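Local coordinates for protein adenylyltransferase and sulfurtransferase uba4 (Chaetomium thermophilum, PDB 6YUB) that probably adenylylates and then thiolates the C-terminus of a ubiquitin-like sulfur-carrier protein, serving tRNA wobble-uridine 2-thiolation and molybdenum cofactor biosynthesis, at residues 136-141 with 183-188; 143-148 with 165-170; 36-41 with 126-131. All blocks are in the same frame, centred on the assembly; numbering follows the deposited sequence. Where two conformers were deposited one is given.

Interaction 1. Residues 136-141 with 183-188; sequences TRYLIS and CYRCCF. With ZN (zinc ion), chain D.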
loop_
_atom_site.group_PDB
_atom_site.type_symbol
_atom_site.label_atom_id
_atom_site.label_comp_id
_atom_site.label_asym_id
_atom_site.label_seq_id
_atom_site.Cartn_x
_atom_site.Cartn_y
_atom_site.Cartn_z
ATOM N N THR A 136 -18.160 -16.599 -1.551
ATOM C CA THR A 136 -16.908 -17.331 -1.677
ATOM C C THR A 136 -15.928 -16.942 -0.577
ATOM O O THR A 136 -15.169 -17.791 -0.091
ATOM C CB THR A 136 -16.295 -17.079 -3.056
ATOM O OG1 THR A 136 -17.315 -17.183 -4.059
ATOM C CG2 THR A 136 -15.222 -18.103 -3.353
ATOM N N ARG A 137 -15.937 -15.673 -0.159
ATOM C CA ARG A 137 -15.013 -15.231 0.882
ATOM C C ARG A 137 -15.284 -15.946 2.202
ATOM O O ARG A 137 -14.349 -16.397 2.874
ATOM C CB ARG A 137 -15.108 -13.716 1.053
ATOM C CG ARG A 137 -14.179 -13.155 2.120
ATOM C CD ARG A 137 -13.760 -11.720 1.809
ATOM N NE ARG A 137 -14.896 -10.848 1.527
ATOM C CZ ARG A 137 -15.220 -10.391 0.317
ATOM N NH1 ARG A 137 -14.497 -10.712 -0.746
ATOM N NH2 ARG A 137 -16.275 -9.602 0.174
ATOM N N TYR A 138 -16.556 -16.065 2.590
ATOM C CA TYR A 138 -16.881 -16.794 3.810
ATOM C C TYR A 138 -16.525 -18.270 3.682
ATOM O O TYR A 138 -16.034 -18.880 4.638
ATOM C CB TYR A 138 -18.362 -16.617 4.153
ATOM C CG TYR A 138 -18.675 -15.288 4.813
ATOM C CD1 TYR A 138 -18.500 -15.112 6.178
ATOM C CD2 TYR A 138 -19.138 -14.209 4.069
ATOM C CE1 TYR A 138 -18.777 -13.899 6.787
ATOM C CE2 TYR A 138 -19.417 -12.993 4.667
ATOM C CZ TYR A 138 -19.235 -12.843 6.025
ATOM O OH TYR A 138 -19.515 -11.636 6.624
ATOM N N LEU A 139 -16.749 -18.859 2.499
ATOM C CA LEU A 139 -16.412 -20.261 2.294
ATOM C C LEU A 139 -14.913 -20.499 2.430
ATOM O O LEU A 139 -14.486 -21.486 3.045
ATOM C CB LEU A 139 -16.899 -20.721 0.919
ATOM C CG LEU A 139 -16.355 -22.056 0.410
ATOM C CD1 LEU A 139 -16.659 -23.176 1.393
ATOM C CD2 LEU A 139 -16.930 -22.378 -0.966
ATOM N N ILE A 140 -14.097 -19.612 1.862
ATOM C CA ILE A 140 -12.648 -19.793 1.917
ATOM C C ILE A 140 -12.157 -19.699 3.359
ATOM O O ILE A 140 -11.346 -20.512 3.813
ATOM C CB ILE A 140 -11.942 -18.771 1.011
ATOM C CG1 ILE A 140 -12.246 -19.077 -0.462
ATOM C CG2 ILE A 140 -10.443 -18.788 1.257
ATOM C CD1 ILE A 140 -11.952 -17.916 -1.397
ATOM N N SER A 141 -12.642 -18.697 4.099
ATOM C CA SER A 141 -12.225 -18.540 5.490
ATOM C C SER A 141 -12.588 -19.773 6.308
ATOM O O SER A 141 -11.775 -20.274 7.096
ATOM C CB SER A 141 -12.866 -17.287 6.088
ATOM O OG SER A 141 -12.376 -17.029 7.394
ATOM N N CYS A 183 -10.796 -15.225 12.291
ATOM C CA CYS A 183 -11.227 -15.614 10.952
ATOM C C CYS A 183 -12.139 -14.518 10.408
ATOM O O CYS A 183 -12.390 -13.502 11.067
ATOM C CB CYS A 183 -11.916 -16.977 10.971
ATOM S SG CYS A 183 -13.703 -16.924 11.177
ATOM N N TYR A 184 -12.642 -14.723 9.191
ATOM C CA TYR A 184 -13.449 -13.675 8.579
ATOM C C TYR A 184 -14.794 -13.512 9.277
ATOM O O TYR A 184 -15.373 -12.419 9.251
ATOM C CB TYR A 184 -13.663 -13.958 7.096
ATOM C CG TYR A 184 -14.121 -12.741 6.324
ATOM C CD1 TYR A 184 -13.218 -11.762 5.946
ATOM C CD2 TYR A 184 -15.458 -12.570 5.980
ATOM C CE1 TYR A 184 -13.623 -10.646 5.244
ATOM C CE2 TYR A 184 -15.875 -11.456 5.274
ATOM C CZ TYR A 184 -14.952 -10.500 4.910
ATOM O OH TYR A 184 -15.349 -9.384 4.204
ATOM N N ARG A 185 -15.314 -14.578 9.894
ATOM C CA ARG A 185 -16.556 -14.451 10.648
ATOM C C ARG A 185 -16.328 -13.698 11.954
ATOM O O ARG A 185 -17.161 -12.879 12.354
ATOM C CB ARG A 185 -17.156 -15.830 10.919
ATOM C CG ARG A 185 -17.754 -16.495 9.691
ATOM C CD ARG A 185 -18.283 -17.878 10.023
ATOM N NE ARG A 185 -18.610 -18.645 8.826
ATOM C CZ ARG A 185 -19.764 -18.564 8.173
ATOM N NH1 ARG A 185 -20.714 -17.739 8.595
ATOM N NH2 ARG A 185 -19.967 -19.307 7.093
ATOM N N CYS A 186 -15.206 -13.962 12.630
ATOM C CA CYS A 186 -14.860 -13.189 13.818
ATOM C C CYS A 186 -14.871 -11.696 13.527
ATOM O O CYS A 186 -15.232 -10.893 14.394
ATOM C CB CYS A 186 -13.480 -13.598 14.339
ATOM S SG CYS A 186 -13.376 -15.246 15.070
ATOM N N CYS A 187 -14.488 -11.307 12.309
ATOM C CA CYS A 187 -14.339 -9.904 11.948
ATOM C C CYS A 187 -15.611 -9.306 11.360
ATOM O O CYS A 187 -15.942 -8.154 11.656
ATOM C CB CYS A 187 -13.187 -9.746 10.953
ATOM S SG CYS A 187 -11.545 -9.983 11.678
ATOM N N PHE A 188 -16.332 -10.065 10.535
ATOM C CA PHE A 188 -17.553 -9.586 9.887
ATOM C C PHE A 188 -18.631 -10.659 10.032
ATOM O O PHE A 188 -18.756 -11.541 9.175
ATOM C CB PHE A 188 -17.304 -9.253 8.409
ATOM C CG PHE A 188 -16.115 -8.366 8.174
ATOM C CD1 PHE A 188 -14.855 -8.912 7.994
ATOM C CD2 PHE A 188 -16.260 -6.990 8.124
ATOM C CE1 PHE A 188 -13.758 -8.100 7.775
ATOM C CE2 PHE A 188 -15.167 -6.174 7.909
ATOM C CZ PHE A 188 -13.912 -6.731 7.732
HETATM ZN ZN ZN D . -13.786 -16.862 13.545
#

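Interaction 2. Residues 143-148 with 165-170; sequences VCVLLG and VLNCPP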
loop_
_atom_site.group_PDB
_atom_site.type_symbol
_atom_site.label_atom_id
_atom_site.label_comp_id
_atom_site.label_asym_id
_atom_site.label_seq_id
_atom_site.Cartn_x
_atom_site.Cartn_y
_atom_site.Cartn_z
ATOM N N VAL A 143 -12.961 -22.881 5.283
ATOM C CA VAL A 143 -12.084 -23.990 4.922
ATOM C C VAL A 143 -10.679 -23.762 5.467
ATOM O O VAL A 143 -10.033 -24.692 5.963
ATOM C CB VAL A 143 -12.075 -24.178 3.394
ATOM C CG1 VAL A 143 -10.971 -25.136 2.975
ATOM C CG2 VAL A 143 -13.432 -24.677 2.916
ATOM N N CYS A 144 -10.181 -22.530 5.384
ATOM C CA CYS A 144 -8.844 -22.245 5.896
ATOM C C CYS A 144 -8.761 -22.492 7.395
ATOM O O CYS A 144 -7.737 -22.972 7.898
ATOM C CB CYS A 144 -8.456 -20.808 5.566
ATOM S SG CYS A 144 -8.051 -20.576 3.838
ATOM N N VAL A 145 -9.827 -22.180 8.129
ATOM C CA VAL A 145 -9.844 -22.474 9.560
ATOM C C VAL A 145 -9.806 -23.981 9.789
ATOM O O VAL A 145 -9.046 -24.483 10.625
ATOM C CB VAL A 145 -11.073 -21.831 10.227
ATOM C CG1 VAL A 145 -11.313 -22.437 11.599
ATOM C CG2 VAL A 145 -10.888 -20.322 10.328
ATOM N N LEU A 146 -10.622 -24.726 9.039
ATOM C CA LEU A 146 -10.690 -26.172 9.237
ATOM C C LEU A 146 -9.414 -26.874 8.785
ATOM O O LEU A 146 -9.038 -27.900 9.365
ATOM C CB LEU A 146 -11.898 -26.744 8.495
ATOM C CG LEU A 146 -13.273 -26.342 9.030
ATOM C CD1 LEU A 146 -14.378 -26.918 8.155
ATOM C CD2 LEU A 146 -13.444 -26.794 10.474
ATOM N N LEU A 147 -8.736 -26.346 7.766
ATOM C CA LEU A 147 -7.521 -26.961 7.247
ATOM C C LEU A 147 -6.245 -26.321 7.781
ATOM O O LEU A 147 -5.150 -26.742 7.395
ATOM C CB LEU A 147 -7.515 -26.907 5.714
ATOM C CG LEU A 147 -8.555 -27.766 4.995
ATOM C CD1 LEU A 147 -8.401 -27.642 3.485
ATOM C CD2 LEU A 147 -8.461 -29.223 5.428
ATOM N N GLY A 148 -6.352 -25.318 8.648
ATOM C CA GLY A 148 -5.175 -24.699 9.228
ATOM C C GLY A 148 -4.308 -23.977 8.217
ATOM O O GLY A 148 -3.109 -24.254 8.111
ATOM N N VAL A 165 -5.191 -9.865 6.889
ATOM C CA VAL A 165 -4.544 -11.162 7.054
ATOM C C VAL A 165 -5.248 -11.896 8.185
ATOM O O VAL A 165 -5.373 -11.367 9.298
ATOM C CB VAL A 165 -3.044 -11.005 7.350
ATOM C CG1 VAL A 165 -2.405 -12.366 7.597
ATOM C CG2 VAL A 165 -2.348 -10.277 6.201
ATOM N N LEU A 166 -5.705 -13.118 7.904
ATOM C CA LEU A 166 -6.542 -13.873 8.824
ATOM C C LEU A 166 -5.914 -15.220 9.150
ATOM O O LEU A 166 -5.225 -15.824 8.320
ATOM C CB LEU A 166 -7.937 -14.097 8.225
ATOM C CG LEU A 166 -8.715 -12.836 7.851
ATOM C CD1 LEU A 166 -9.886 -13.183 6.948
ATOM C CD2 LEU A 166 -9.190 -12.127 9.104
ATOM N N ASN A 167 -6.173 -15.691 10.368
ATOM C CA ASN A 167 -5.764 -17.024 10.809
ATOM C C ASN A 167 -4.283 -17.270 10.527
ATOM O O ASN A 167 -3.887 -18.309 9.996
ATOM C CB ASN A 167 -6.631 -18.099 10.151
ATOM C CG ASN A 167 -6.451 -19.462 10.785
ATOM O OD1 ASN A 167 -6.326 -19.584 12.002
ATOM N ND2 ASN A 167 -6.434 -20.502 9.955
ATOM N N CYS A 168 -3.459 -16.297 10.894
ATOM C CA CYS A 168 -2.017 -16.401 10.695
ATOM C C CYS A 168 -1.291 -15.908 11.938
ATOM O O CYS A 168 -1.436 -14.737 12.311
ATOM C CB CYS A 168 -1.594 -15.591 9.465
ATOM S SG CYS A 168 0.161 -15.736 9.062
ATOM N N PRO A 169 -0.519 -16.770 12.628
ATOM C CA PRO A 169 -0.364 -18.208 12.348
ATOM C C PRO A 169 -1.655 -18.970 12.630
ATOM O O PRO A 169 -2.387 -18.588 13.539
ATOM C CB PRO A 169 0.760 -18.637 13.293
ATOM C CG PRO A 169 0.717 -17.648 14.414
ATOM C CD PRO A 169 0.287 -16.344 13.792
ATOM N N PRO A 170 -1.936 -20.020 11.858
ATOM C CA PRO A 170 -3.206 -20.733 12.028
ATOM C C PRO A 170 -3.299 -21.411 13.385
ATOM O O PRO A 170 -2.313 -21.896 13.942
ATOM C CB PRO A 170 -3.191 -21.766 10.893
ATOM C CG PRO A 170 -1.738 -21.933 10.543
ATOM C CD PRO A 170 -1.113 -20.590 10.771
HETATM O O HOH W 1 -6.613 -23.176 11.476
#

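Interaction 3. Residues 36-41 with 126-131; sequences VLIIGA and VILDCT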
loop_
_atom_site.group_PDB
_atom_site.type_symbol
_atom_site.label_atom_id
_atom_site.label_comp_id
_atom_site.label_asym_id
_atom_site.label_seq_id
_atom_site.Cartn_x
_atom_site.Cartn_y
_atom_site.Cartn_z
ATOM N N VAL A 36 1.758 -20.939 -3.234
ATOM C CA VAL A 36 0.724 -19.945 -2.976
ATOM C C VAL A 36 -0.436 -20.185 -3.930
ATOM O O VAL A 36 -0.233 -20.409 -5.128
ATOM C CB VAL A 36 1.269 -18.506 -3.136
ATOM C CG1 VAL A 36 0.128 -17.496 -3.091
ATOM C CG2 VAL A 36 2.299 -18.209 -2.053
ATOM N N LEU A 37 -1.655 -20.133 -3.393
ATOM C CA LEU A 37 -2.871 -20.315 -4.176
ATOM C C LEU A 37 -3.590 -18.981 -4.302
ATOM O O LEU A 37 -3.796 -18.285 -3.304
ATOM C CB LEU A 37 -3.792 -21.355 -3.532
ATOM C CG LEU A 37 -5.077 -21.703 -4.286
ATOM C CD1 LEU A 37 -4.762 -22.403 -5.612
ATOM C CD2 LEU A 37 -5.992 -22.564 -3.421
ATOM N N ILE A 38 -3.965 -18.630 -5.524
ATOM C CA ILE A 38 -4.682 -17.394 -5.818
ATOM C C ILE A 38 -6.040 -17.795 -6.372
ATOM O O ILE A 38 -6.123 -18.402 -7.451
ATOM C CB ILE A 38 -3.923 -16.503 -6.811
ATOM C CG1 ILE A 38 -2.524 -16.188 -6.283
ATOM C CG2 ILE A 38 -4.699 -15.225 -7.073
ATOM C CD1 ILE A 38 -1.660 -15.380 -7.244
ATOM N N ILE A 39 -7.098 -17.477 -5.637
ATOM C CA ILE A 39 -8.461 -17.803 -6.045
ATOM C C ILE A 39 -9.067 -16.540 -6.642
ATOM O O ILE A 39 -9.390 -15.593 -5.919
ATOM C CB ILE A 39 -9.295 -18.337 -4.874
ATOM C CG1 ILE A 39 -8.532 -19.462 -4.172
ATOM C CG2 ILE A 39 -10.643 -18.844 -5.361
ATOM C CD1 ILE A 39 -9.344 -20.214 -3.144
ATOM N N GLY A 40 -9.220 -16.526 -7.965
ATOM C CA GLY A 40 -9.693 -15.351 -8.669
ATOM C C GLY A 40 -8.611 -14.740 -9.534
ATOM O O GLY A 40 -7.581 -14.303 -9.018
ATOM N N ALA A 41 -8.829 -14.711 -10.849
ATOM C CA ALA A 41 -7.845 -14.228 -11.810
ATOM C C ALA A 41 -8.290 -12.924 -12.469
ATOM O O ALA A 41 -8.111 -12.728 -13.675
ATOM C CB ALA A 41 -7.573 -15.291 -12.873
ATOM N N VAL A 126 0.002 -20.781 1.536
ATOM C CA VAL A 126 -0.679 -19.524 1.818
ATOM C C VAL A 126 -1.809 -19.360 0.815
ATOM O O VAL A 126 -1.635 -19.620 -0.382
ATOM C CB VAL A 126 0.289 -18.324 1.755
ATOM C CG1 VAL A 126 -0.471 -17.013 1.909
ATOM C CG2 VAL A 126 1.357 -18.454 2.830
ATOM N N ILE A 127 -2.970 -18.935 1.308
ATOM C CA ILE A 127 -4.170 -18.799 0.491
ATOM C C ILE A 127 -4.453 -17.316 0.305
ATOM O O ILE A 127 -4.462 -16.552 1.278
ATOM C CB ILE A 127 -5.372 -19.514 1.131
ATOM C CG1 ILE A 127 -4.984 -20.928 1.579
ATOM C CG2 ILE A 127 -6.541 -19.556 0.165
ATOM C CD1 ILE A 127 -4.391 -21.794 0.489
ATOM N N LEU A 128 -4.678 -16.911 -0.938
ATOM C CA LEU A 128 -5.063 -15.548 -1.274
ATOM C C LEU A 128 -6.482 -15.562 -1.820
ATOM O O LEU A 128 -6.754 -16.203 -2.846
ATOM C CB LEU A 128 -4.106 -14.935 -2.294
ATOM C CG LEU A 128 -2.921 -14.151 -1.723
ATOM C CD1 LEU A 128 -1.948 -15.070 -1.007
ATOM C CD2 LEU A 128 -2.220 -13.371 -2.826
ATOM N N ASP A 129 -7.386 -14.873 -1.132
ATOM C CA ASP A 129 -8.762 -14.722 -1.594
ATOM C C ASP A 129 -8.815 -13.501 -2.505
ATOM O O ASP A 129 -8.924 -12.365 -2.042
ATOM C CB ASP A 129 -9.726 -14.583 -0.421
ATOM C CG ASP A 129 -11.053 -13.982 -0.833
ATOM O OD1 ASP A 129 -11.564 -14.346 -1.916
ATOM O OD2 ASP A 129 -11.589 -13.150 -0.075
ATOM N N CYS A 130 -8.732 -13.739 -3.811
ATOM C CA CYS A 130 -8.858 -12.685 -4.806
ATOM C C CYS A 130 -10.220 -12.698 -5.480
ATOM O O CYS A 130 -10.382 -12.118 -6.559
ATOM C CB CYS A 130 -7.739 -12.807 -5.835
ATOM S SG CYS A 130 -6.113 -12.604 -5.094
ATOM N N THR A 131 -11.197 -13.362 -4.869
ATOM C CA THR A 131 -12.577 -13.255 -5.306
ATOM C C THR A 131 -13.171 -11.963 -4.759
ATOM O O THR A 131 -12.907 -11.576 -3.613
ATOM C CB THR A 131 -13.402 -14.449 -4.822
ATOM O OG1 THR A 131 -13.774 -14.255 -3.450
ATOM C CG2 THR A 131 -12.609 -15.746 -4.950
#

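Interaction 1. Residues 136-141 with 183-188
The first CxxC pair of the four-cysteine zinc site is docked here on helix 134-147 of the ThiF-type adenylyltransferase fold, with Tyr184, between the two cysteines, lying against Arg137, Tyr138 and Ser141. Cys183 and Cys186 bind the zinc ion through SG, and Cys278 and Cys281 complete the site. At the head of the short helix 184-187, Ser141 OG takes the N-H of Tyr184 in a nearly straight bond of 2.9 Å, while Cys183 SG caps Cys186 N weakly. The Tyr184 ring stands between two groups: Arg137 CG sits over the centre of one face, 3.8 Å from the centroid, in a CH-pi contact, and Phe188 CD1 covers the opposite face near the rim. Its edge is driven into the face of Tyr138 in a T-shaped pair, centroids 5.0 Å apart and planes at 82°. Arg137 bends at chi3 (51°), which brings NE back to Tyr184 OH in a weak bond; its NH2 goes on to Asn305. Tyr138 OH donates to Phe188 O over 2.7 Å, approaching from above the carbonyl plane, 40° out of it. Replacing Tyr138 by an alanine would probably strip the edge of Tyr184 of its aromatic partner and leave the Phe188 carbonyl without this donor. Arg185, whose guanidinium reaches Asp142 in a salt bridge, brings CG to the edge of the Tyr138 ring, 3.8 Å from CD1.

Interaction 2. Residues 143-148 with 165-170
A water joins Val145 to Asn167: it donates to Val145 O at 2.9 Å and accepts from Asn167 ND2 at 3.1 Å, so the last turn of the helix and the loop beyond the strand share one solvent molecule. The same amide nitrogen lies 3.5 Å from Cys144 O and 4.0 Å from Val145 CA. With CG opposite the backbone N (chi1 -168°), the Asn167 side chain extends to the helix end, where ND2 also donates to Lys149 O; OD1 accepts from Thr171 N, so both ends of the amide are engaged and its rotation is fixed. The backbone that receives it is a Schellman motif at the C-terminal end of helix 134-147, in which Gly148 takes positive phi (65°), a conformation that favours glycine, before the chain enters strand 151-156. Strand 160-166 then returns antiparallel to it and runs out into the loop carrying Asn167. Van der Waals packing is slight: the Pro170 ring rests on the Gly148 carbonyl group, with CB 3.6 Å from Gly148 C and CG 3.6 Å from Gly148 O. Val145 also packs on Cys183 and Cys281 of the zinc site.

Interaction 3. Residues 36-41 with 126-131
Strands 36-39 and 126-129 run parallel, their axes 4.9 Å apart and inclined by 16°, pairing Val36 with Val126 through to Ile39 with Asp129. Three firm backbone bonds join them, Leu37 N to Val126 O (3.1 Å), Leu128 N to Leu37 O (2.9 Å) and Ile39 N to Leu128 O (3.1 Å), plus a weak one from Cys130 N to Ile39 O. On the face carrying Val36, Ile38 and Leu128, Val36 CG1 meets Leu128 CD1 (3.8 Å) and Ile38 CG2 touches Cys130 SG (3.6 Å), beneath helix 207-227. On the other, under helix 134-147, Leu37 CB packs on Ile127 CD1, and Ile39 and Thr131 lie side by side, CG2 methyls in contact. Asp129 OD1 receives Thr131 OG1 at its syn lone pair (2.7 Å) and Thr131 N from above the carboxylate plane, an Asx turn; OD2 bonds Ser153 OG. At Gly40, first glycine of a sequence fitting the Rossmann-type GxGxxG pattern, a CB would collide with Cys130 O; Gly40 lies near Asp64 and Thr131 near Asn133, both predicted to bind ATP. A buried carboxylate satisfied at both oxygens thus holds the turn leading from this Rossmann-like sheet to the predicted ATP site.

How the interactions relate
All three interactions lie within the ThiF-family adenylyltransferase part of the chain. Interaction 3 belongs to the parallel part of its mixed eight-stranded sheet and closes first along the chain; helix 134-147 follows strand 126-129 directly and supplies one side of both interactions 1 and 2. Interaction 2 is nested within the loop that interaction 1 closes. Their centres are about 10 Å apart, and each is about 14 Å from the centre of interaction 3. Tyr184 CD1 touches Leu166 CD1 at 3.8 Å, and Cys144 SG meets Ile127 CG1 at 3.8 Å. One helix thus links the zinc site to the C-terminal ends of the strands where ATP is predicted to bind.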